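Local coordinates for Pdx2 protein (PDB 2ABW), which hydrolyses glutamine to glutamate and ammonia, which is channelled to the Pdx1 active site for pyridoxal 5'-phosphate (vitamin B6) synthesis in the malaria parasite, at residues A[52-57]-A[108-113]. Sequence-based numbering, arbitrary orientation.
Sequences GESTTV and NKFSFG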
ATOM      1  N   GLY A  52      -0.630   3.103  10.580  1.00 28.28           N
ATOM      2  CA  GLY A  52      -0.794   4.507  10.853  1.00 29.67           C
ATOM      3  C   GLY A  52       0.524   5.219  10.854  1.00 30.34           C
ATOM      4  O   GLY A  52       0.583   6.387  10.472  1.00 33.72           O
ATOM      5  N   GLU A  53       1.544   4.546  11.328  1.00 30.06           N
ATOM      6  CA  GLU A  53       2.868   5.129  11.488  1.00 31.18           C
ATOM      7  C   GLU A  53       3.994   4.349  10.838  1.00 28.21           C
ATOM      8  O   GLU A  53       4.380   3.250  11.313  1.00 27.05           O
ATOM      9  CB  GLU A  53       3.204   5.166  12.971  1.00 32.47           C
ATOM     10  CG  GLU A  53       2.243   6.085  13.719  1.00 38.14           C
ATOM     11  CD  GLU A  53       2.661   6.416  15.147  1.00 39.82           C
ATOM     12  OE1 GLU A  53       3.773   6.013  15.571  1.00 51.63           O
ATOM     13  OE2 GLU A  53       1.860   7.069  15.884  1.00 47.20           O
ATOM     14  N   SER A  54       4.608   4.997   9.861  1.00 26.27           N
ATOM     15  CA  SER A  54       5.672   4.350   9.102  1.00 25.30           C
ATOM     16  C   SER A  54       6.819   3.940   9.987  1.00 23.82           C
ATOM     17  O   SER A  54       7.428   2.931   9.774  1.00 23.12           O
ATOM     18  CB  SER A  54       6.142   5.235   7.975  1.00 25.85           C
ATOM     19  OG  SER A  54       6.646   6.500   8.423  1.00 26.26           O
ATOM     20  N   THR A  55       7.202   4.760  10.981  1.00 23.32           N
ATOM     21  CA  THR A  55       8.354   4.418  11.771  1.00 23.25           C
ATOM     22  C   THR A  55       8.112   3.156  12.598  1.00 23.05           C
ATOM     23  O   THR A  55       9.030   2.351  12.829  1.00 22.57           O
ATOM     24  CB  THR A  55       8.868   5.596  12.597  0.60 24.31           C
ATOM     25  OG1 THR A  55       9.460   6.551  11.703  0.60 24.49           O
ATOM     26  CG2 THR A  55       9.882   5.125  13.535  0.60 22.63           C
ATOM     27  N   THR A  56       6.887   2.996  13.068  1.00 23.60           N
ATOM     28  CA  THR A  56       6.539   1.793  13.824  1.00 23.61           C
ATOM     29  C   THR A  56       6.611   0.516  13.002  1.00 21.28           C
ATOM     30  O   THR A  56       7.243  -0.412  13.437  1.00 21.11           O
ATOM     31  CB  THR A  56       5.112   1.872  14.374  1.00 24.91           C
ATOM     32  OG1 THR A  56       5.015   3.043  15.196  1.00 26.68           O
ATOM     33  CG2 THR A  56       4.803   0.642  15.211  1.00 27.29           C
ATOM     34  N   VAL A  57       6.039   0.539  11.842  1.00 22.96           N
ATOM     35  CA  VAL A  57       6.083  -0.628  10.954  1.00 21.60           C
ATOM     36  C   VAL A  57       7.530  -0.928  10.603  1.00 21.92           C
ATOM     37  O   VAL A  57       8.020  -2.048  10.701  1.00 22.12           O
ATOM     38  CB  VAL A  57       5.296  -0.384   9.720  1.00 23.72           C
ATOM     39  CG1 VAL A  57       5.618  -1.459   8.687  1.00 23.83           C
ATOM     40  CG2 VAL A  57       3.771  -0.274   9.968  1.00 24.76           C
ATOM     41  N   ASN A 108      19.329   5.349   5.233  1.00 28.93           N
ATOM     42  CA  ASN A 108      18.806   5.175   3.925  1.00 26.84           C
ATOM     43  C   ASN A 108      18.223   3.785   3.776  1.00 25.31           C
ATOM     44  O   ASN A 108      17.766   3.449   2.683  1.00 22.49           O
ATOM     45  CB  ASN A 108      19.810   5.554   2.802  1.00 26.01           C
ATOM     46  CG  ASN A 108      20.998   4.660   2.725  1.00 25.35           C
ATOM     47  OD1 ASN A 108      22.013   4.997   2.071  1.00 28.38           O
ATOM     48  ND2 ASN A 108      20.925   3.543   3.365  1.00 23.90           N
ATOM     49  N   LYS A 109      18.133   3.034   4.884  1.00 23.22           N
ATOM     50  CA  LYS A 109      17.398   1.780   4.845  1.00 24.03           C
ATOM     51  C   LYS A 109      15.997   1.958   5.443  1.00 20.69           C
ATOM     52  O   LYS A 109      15.386   0.979   5.761  1.00 21.11           O
ATOM     53  CB  LYS A 109      18.178   0.644   5.535  1.00 25.23           C
ATOM     54  CG  LYS A 109      19.470   0.106   4.780  1.00 28.50           C
ATOM     55  CD  LYS A 109      20.081  -1.243   5.325  1.00 32.02           C
ATOM     56  CE  LYS A 109      19.154  -2.538   5.245  1.00 37.67           C
ATOM     57  NZ  LYS A 109      19.440  -3.810   6.203  1.00 35.38           N
ATOM     58  N   PHE A 110      15.507   3.172   5.570  1.00 20.16           N
ATOM     59  CA  PHE A 110      14.152   3.389   6.062  1.00 19.96           C
ATOM     60  C   PHE A 110      13.046   2.814   5.149  1.00 19.50           C
ATOM     61  O   PHE A 110      12.217   2.034   5.605  1.00 19.16           O
ATOM     62  CB  PHE A 110      13.844   4.860   6.256  1.00 21.13           C
ATOM     63  CG  PHE A 110      12.493   5.132   6.861  1.00 21.97           C
ATOM     64  CD1 PHE A 110      12.299   4.948   8.233  1.00 25.30           C
ATOM     65  CD2 PHE A 110      11.454   5.704   6.117  1.00 25.53           C
ATOM     66  CE1 PHE A 110      11.056   5.245   8.809  1.00 23.83           C
ATOM     67  CE2 PHE A 110      10.214   6.015   6.702  1.00 24.04           C
ATOM     68  CZ  PHE A 110      10.028   5.784   8.020  1.00 21.95           C
ATOM     69  N   SER A 111      12.982   3.280   3.902  1.00 19.97           N
ATOM     70  CA  SER A 111      12.018   2.792   2.960  1.00 18.71           C
ATOM     71  C   SER A 111      12.406   1.411   2.379  1.00 18.17           C
ATOM     72  O   SER A 111      13.600   1.076   2.226  1.00 18.15           O
ATOM     73  CB  SER A 111      11.890   3.740   1.790  0.60 19.24           C
ATOM     74  OG  SER A 111      10.892   3.352   0.865  0.60 19.03           O
ATOM     75  N   PHE A 112      11.351   0.661   2.060  1.00 15.83           N
ATOM     76  CA  PHE A 112      11.485  -0.594   1.230  1.00 16.50           C
ATOM     77  C   PHE A 112      11.686  -0.232  -0.203  1.00 17.22           C
ATOM     78  O   PHE A 112      12.177  -1.082  -0.989  1.00 18.21           O
ATOM     79  CB  PHE A 112      10.292  -1.538   1.341  1.00 18.06           C
ATOM     80  CG  PHE A 112       9.851  -1.874   2.707  1.00 18.89           C
ATOM     81  CD1 PHE A 112      10.640  -2.581   3.582  1.00 18.94           C
ATOM     82  CD2 PHE A 112       8.561  -1.577   3.113  1.00 20.65           C
ATOM     83  CE1 PHE A 112      10.239  -2.916   4.855  1.00 21.28           C
ATOM     84  CE2 PHE A 112       8.154  -1.890   4.334  1.00 21.48           C
ATOM     85  CZ  PHE A 112       8.985  -2.557   5.267  1.00 19.64           C
ATOM     86  N   GLY A 113      11.268   0.962  -0.619  1.00 18.20           N
ATOM     87  CA  GLY A 113      11.282   1.341  -2.047  1.00 16.63           C
ATOM     88  C   GLY A 113      10.162   0.671  -2.851  1.00 15.99           C
ATOM     89  O   GLY A 113       9.414  -0.152  -2.296  1.00 17.68           O
TER
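With CG trans to its backbone nitrogen (chi1 -176°), Phe110 sends its ring out from the loop 108-113 to meet Ser54 and Thr55 in the first turn of the helix 54-60. Ser54 turns OG between its own N and carbonyl carbon (chi1 59°), and this hydroxyl lies in the plane of the Phe110 ring, at its edge, 3.5 Å from CZ. In the conformer modelled here, one of two, Thr55 OG1 also comes to the edge, near the ring plane, 3.6 Å from Phe110 CE1, and the side chains of Thr55 and Phe110 cross at about a right angle. The ring thus presents its rim of C-H groups, not a face, to Ser54 OG, and in this conformer to Thr55 OG1 too. In this SNO-family glutaminase of the class I amidotransferase clan, Ser54 opens the helix directly after Gly52 and Glu53, and these three probably bind glutamine. Glu53 holds the N-cap position, and its carbonyl O accepts from Val57 N at 3.2 Å. The side chain of Ser54 is about 8 Å from that of Cys87, the probable nucleophile. Ile100 and Leu92 pack against Phe110 as well.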